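Local coordinates for putative uncharacterized protein ST0493 (Sulfolobus tokodaii, PDB 2RBG) that is of unknown function but folds as a compact alpha/beta domain around a parallel sheet of five strands, at residues Y3-N14 against S31-T42. Numbering follows the deposited sequence.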
loop_
_atom_site.group_PDB
_atom_site.type_symbol
_atom_site.label_atom_id
_atom_site.label_comp_id
_atom_site.label_asym_id
_atom_site.label_seq_id
_atom_site.Cartn_x
_atom_site.Cartn_y
_atom_site.Cartn_z
ATOM N N TYR A 3 -3.906 16.794 11.646
ATOM C CA TYR A 3 -5.258 16.218 11.396
ATOM C C TYR A 3 -6.072 16.150 12.685
ATOM O O TYR A 3 -5.564 15.743 13.731
ATOM C CB TYR A 3 -5.125 14.823 10.779
ATOM C CG TYR A 3 -4.501 14.838 9.399
ATOM C CD1 TYR A 3 -3.269 14.231 9.158
ATOM C CD2 TYR A 3 -5.136 15.481 8.338
ATOM C CE1 TYR A 3 -2.684 14.264 7.891
ATOM C CE2 TYR A 3 -4.561 15.521 7.069
ATOM C CZ TYR A 3 -3.337 14.912 6.853
ATOM O OH TYR A 3 -2.769 14.959 5.599
ATOM N N LYS A 4 -7.338 16.546 12.595
ATOM C CA LYS A 4 -8.237 16.560 13.745
ATOM C C LYS A 4 -9.397 15.575 13.629
ATOM O O LYS A 4 -9.934 15.130 14.638
ATOM C CB LYS A 4 -8.802 17.971 13.940
ATOM C CG LYS A 4 -7.742 19.049 14.134
ATOM C CD LYS A 4 -7.031 18.912 15.473
ATOM C CE LYS A 4 -7.978 19.188 16.632
ATOM N NZ LYS A 4 -7.295 19.080 17.950
ATOM N N ASN A 5 -9.799 15.253 12.403
ATOM C CA ASN A 5 -10.904 14.318 12.197
ATOM C C ASN A 5 -10.740 13.624 10.854
ATOM O O ASN A 5 -11.018 14.196 9.802
ATOM C CB ASN A 5 -12.249 15.054 12.266
ATOM C CG ASN A 5 -13.438 14.107 12.222
ATOM O OD1 ASN A 5 -13.373 12.987 12.729
ATOM N ND2 ASN A 5 -14.538 14.561 11.633
ATOM N N ILE A 6 -10.286 12.380 10.914
ATOM C CA ILE A 6 -10.037 11.573 9.730
ATOM C C ILE A 6 -11.294 10.939 9.141
ATOM O O ILE A 6 -12.079 10.315 9.858
ATOM C CB ILE A 6 -9.044 10.432 10.061
ATOM C CG1 ILE A 6 -7.768 11.012 10.681
ATOM C CG2 ILE A 6 -8.726 9.632 8.806
ATOM C CD1 ILE A 6 -7.004 11.950 9.766
ATOM N N LEU A 7 -11.491 11.116 7.836
ATOM C CA LEU A 7 -12.625 10.496 7.160
ATOM C C LEU A 7 -12.136 9.107 6.766
ATOM O O LEU A 7 -11.197 8.978 5.982
ATOM C CB LEU A 7 -13.010 11.259 5.890
ATOM C CG LEU A 7 -14.079 10.562 5.036
ATOM C CD1 LEU A 7 -15.389 10.477 5.811
ATOM C CD2 LEU A 7 -14.278 11.326 3.733
ATOM N N THR A 8 -12.757 8.074 7.326
ATOM C CA THR A 8 -12.374 6.701 7.017
ATOM C C THR A 8 -13.475 6.027 6.213
ATOM O O THR A 8 -14.632 5.994 6.634
ATOM C CB THR A 8 -12.112 5.889 8.307
ATOM O OG1 THR A 8 -10.944 6.403 8.965
ATOM C CG2 THR A 8 -11.883 4.417 7.980
ATOM N N LEU A 9 -13.107 5.513 5.044
ATOM C CA LEU A 9 -14.052 4.832 4.174
ATOM C C LEU A 9 -13.607 3.386 4.025
ATOM O O LEU A 9 -12.432 3.116 3.771
ATOM C CB LEU A 9 -14.082 5.494 2.794
ATOM C CG LEU A 9 -14.271 7.012 2.763
ATOM C CD1 LEU A 9 -14.300 7.488 1.315
ATOM C CD2 LEU A 9 -15.558 7.388 3.479
ATOM N N ILE A 10 -14.544 2.459 4.183
ATOM C CA ILE A 10 -14.217 1.048 4.046
ATOM C C ILE A 10 -15.344 0.236 3.436
ATOM O O ILE A 10 -16.516 0.418 3.763
ATOM C CB ILE A 10 -13.835 0.412 5.410
ATOM C CG1 ILE A 10 -13.594 -1.093 5.234
ATOM C CG2 ILE A 10 -14.944 0.662 6.437
ATOM C CD1 ILE A 10 -12.953 -1.769 6.451
ATOM N N SER A 11 -14.970 -0.652 2.523
ATOM C CA SER A 11 -15.919 -1.544 1.884
ATOM C C SER A 11 -15.209 -2.879 1.698
ATOM O O SER A 11 -14.340 -3.017 0.839
ATOM C CB SER A 11 -16.369 -0.996 0.530
ATOM O OG SER A 11 -17.371 -1.830 -0.024
ATOM N N VAL A 12 -15.568 -3.846 2.533
ATOM C CA VAL A 12 -14.979 -5.178 2.477
ATOM C C VAL A 12 -16.041 -6.221 2.784
ATOM O O VAL A 12 -17.122 -5.891 3.271
ATOM C CB VAL A 12 -13.841 -5.352 3.518
ATOM C CG1 VAL A 12 -12.692 -4.411 3.203
ATOM C CG2 VAL A 12 -14.375 -5.099 4.926
ATOM N N ASN A 13 -15.727 -7.478 2.490
ATOM C CA ASN A 13 -16.639 -8.577 2.773
ATOM C C ASN A 13 -16.647 -8.737 4.292
ATOM O O ASN A 13 -15.693 -8.345 4.962
ATOM C CB ASN A 13 -16.143 -9.862 2.104
ATOM C CG ASN A 13 -16.176 -9.779 0.590
ATOM O OD1 ASN A 13 -17.234 -9.580 -0.010
ATOM N ND2 ASN A 13 -15.014 -9.936 -0.038
ATOM N N ASN A 14 -17.716 -9.313 4.833
ATOM C CA ASN A 14 -17.836 -9.486 6.278
ATOM C C ASN A 14 -16.662 -10.184 6.961
ATOM O O ASN A 14 -16.301 -9.838 8.084
ATOM C CB ASN A 14 -19.118 -10.248 6.622
ATOM C CG ASN A 14 -20.358 -9.567 6.091
ATOM O OD1 ASN A 14 -20.416 -8.343 6.001
ATOM N ND2 ASN A 14 -21.368 -10.359 5.751
ATOM N N SER A 31 -1.789 9.113 12.267
ATOM C CA SER A 31 -2.144 10.390 11.649
ATOM C C SER A 31 -2.047 11.569 12.612
ATOM O O SER A 31 -1.965 12.718 12.182
ATOM C CB SER A 31 -3.567 10.337 11.086
ATOM O OG SER A 31 -4.525 10.436 12.125
ATOM N N GLY A 32 -2.070 11.285 13.908
ATOM C CA GLY A 32 -1.993 12.346 14.897
ATOM C C GLY A 32 -3.374 12.762 15.359
ATOM O O GLY A 32 -3.526 13.486 16.346
ATOM N N SER A 33 -4.390 12.304 14.638
ATOM C CA SER A 33 -5.768 12.626 14.983
ATOM C C SER A 33 -6.237 11.713 16.105
ATOM O O SER A 33 -5.775 10.575 16.227
ATOM C CB SER A 33 -6.675 12.446 13.764
ATOM O OG SER A 33 -8.019 12.772 14.074
ATOM N N LYS A 34 -7.150 12.216 16.926
ATOM C CA LYS A 34 -7.687 11.435 18.028
ATOM C C LYS A 34 -9.149 11.137 17.719
ATOM O O LYS A 34 -9.864 10.573 18.545
ATOM C CB LYS A 34 -7.580 12.222 19.340
ATOM C CG LYS A 34 -6.222 12.886 19.562
ATOM C CD LYS A 34 -5.078 11.887 19.453
ATOM C CE LYS A 34 -3.725 12.582 19.548
ATOM N NZ LYS A 34 -2.588 11.636 19.337
ATOM N N LYS A 35 -9.574 11.511 16.514
ATOM C CA LYS A 35 -10.951 11.314 16.073
ATOM C C LYS A 35 -11.036 10.850 14.622
ATOM O O LYS A 35 -10.194 11.193 13.794
ATOM C CB LYS A 35 -11.739 12.620 16.182
ATOM C CG LYS A 35 -11.849 13.214 17.570
ATOM C CD LYS A 35 -12.514 14.586 17.496
ATOM C CE LYS A 35 -12.776 15.166 18.879
ATOM N NZ LYS A 35 -13.770 14.359 19.642
ATOM N N THR A 36 -12.070 10.079 14.319
ATOM C CA THR A 36 -12.289 9.616 12.960
ATOM C C THR A 36 -13.765 9.309 12.784
ATOM O O THR A 36 -14.431 8.852 13.717
ATOM C CB THR A 36 -11.467 8.340 12.626
ATOM O OG1 THR A 36 -11.694 7.971 11.259
ATOM C CG2 THR A 36 -11.873 7.177 13.527
ATOM N N THR A 37 -14.285 9.608 11.603
ATOM C CA THR A 37 -15.678 9.316 11.303
ATOM C C THR A 37 -15.584 8.197 10.274
ATOM O O THR A 37 -15.125 8.400 9.146
ATOM C CB THR A 37 -16.418 10.563 10.749
ATOM O OG1 THR A 37 -17.756 10.198 10.392
ATOM C CG2 THR A 37 -15.698 11.144 9.545
ATOM N N ILE A 38 -15.982 7.005 10.703
ATOM C CA ILE A 38 -15.907 5.801 9.884
ATOM C C ILE A 38 -17.186 5.505 9.117
ATOM O O ILE A 38 -18.268 5.414 9.700
ATOM C CB ILE A 38 -15.561 4.592 10.770
ATOM C CG1 ILE A 38 -14.312 4.907 11.594
ATOM C CG2 ILE A 38 -15.342 3.352 9.915
ATOM C CD1 ILE A 38 -13.982 3.863 12.638
ATOM N N ASN A 39 -17.045 5.337 7.807
ATOM C CA ASN A 39 -18.177 5.052 6.933
ATOM C C ASN A 39 -17.977 3.697 6.283
ATOM O O ASN A 39 -17.050 3.501 5.497
ATOM C CB ASN A 39 -18.293 6.149 5.879
ATOM C CG ASN A 39 -18.689 7.476 6.483
ATOM O OD1 ASN A 39 -19.873 7.766 6.656
ATOM N ND2 ASN A 39 -17.697 8.281 6.836
ATOM N N VAL A 40 -18.865 2.770 6.618
ATOM C CA VAL A 40 -18.794 1.407 6.125
ATOM C C VAL A 40 -19.892 1.120 5.114
ATOM O O VAL A 40 -21.074 1.282 5.407
ATOM C CB VAL A 40 -18.928 0.411 7.291
ATOM C CG1 VAL A 40 -18.625 -1.002 6.813
ATOM C CG2 VAL A 40 -18.007 0.820 8.430
ATOM N N PHE A 41 -19.491 0.693 3.923
ATOM C CA PHE A 41 -20.439 0.372 2.866
ATOM C C PHE A 41 -20.603 -1.140 2.899
ATOM O O PHE A 41 -19.761 -1.887 2.402
ATOM C CB PHE A 41 -19.881 0.888 1.544
ATOM C CG PHE A 41 -19.650 2.372 1.553
ATOM C CD1 PHE A 41 -20.706 3.255 1.334
ATOM C CD2 PHE A 41 -18.398 2.891 1.880
ATOM C CE1 PHE A 41 -20.522 4.631 1.447
ATOM C CE2 PHE A 41 -18.204 4.267 1.995
ATOM C CZ PHE A 41 -19.270 5.139 1.779
ATOM N N THR A 42 -21.698 -1.573 3.518
ATOM C CA THR A 42 -21.971 -2.991 3.699
ATOM C C THR A 42 -23.470 -3.234 3.836
ATOM O O THR A 42 -24.245 -2.297 3.998
ATOM C CB THR A 42 -21.272 -3.481 4.989
ATOM O OG1 THR A 42 -21.542 -4.870 5.201
ATOM C CG2 THR A 42 -21.771 -2.684 6.190
HETATM O O HOH W 1 -1.725 15.656 12.780
HETATM O O HOH W 2 -8.357 14.817 17.041
HETATM O O HOH W 3 -19.792 -6.510 4.035
HETATM O O HOH W 4 -17.784 -3.249 4.124
#
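Different first torsions bring the hydroxyls of Thr8 and Thr36 together: OG1 of Thr8 lies beside its own backbone N (chi1 -67°), whereas OG1 of Thr36 stands anti to its N (chi1 -178°). The two strands, 6-11 and 35-41, are the parallel neighbours of a beta-alpha-beta unit whose crossover is helix 17-31; strand 6-11 is the middle one of the sheet and 35-41 lies between it and 64-70. Thr8 OG1 donates to Thr36 OG1 at 2.9 Å, and Thr36 OG1 in turn donates to Ile6 O, 2.8 Å away and from above the carbonyl plane. Thr37 N reaches the same oxygen nearly along the C=O axis, so two donors grip Ile6 O. A valine in place of Thr36 would probably leave the buried Thr8 hydroxyl without its acceptor and Ile6 O with one donor fewer.

The backbone pairing continues through Thr8 N to Thr37 O, Asn39 N to Thr8 O, Ile10 N to Asn39 O and Phe41 N to Ile10 O. On the face of the threonine pair, Ile10 and Val40 lie side by side, their CG2 methyls 3.7 Å apart, and helix 17-31 covers them with Tyr20 and Phe17. On the other face Leu7 CD1 packs 3.3 Å from Asn39 ND2, the two side chains crossing at about a right angle, while Asn39 OD1 is bonded to Trp70 NE1. Further along this face, Leu9 CD2 lies at the edge of the Phe41 ring, and both side chains touch Met102 of helix 99-107.

Where the crossover helix ends, Ser31 OG, also hydrogen-bonded to Val28 O, accepts from Ser33 N in an ST turn, and Ile6 CG1 packs on Ser33 CB. Ser33 OG then donates to Lys35 O at 2.7 Å, in the carbonyl plane on a lone pair, and Ile6 N is the second donor to that oxygen, tilted 32° from the plane.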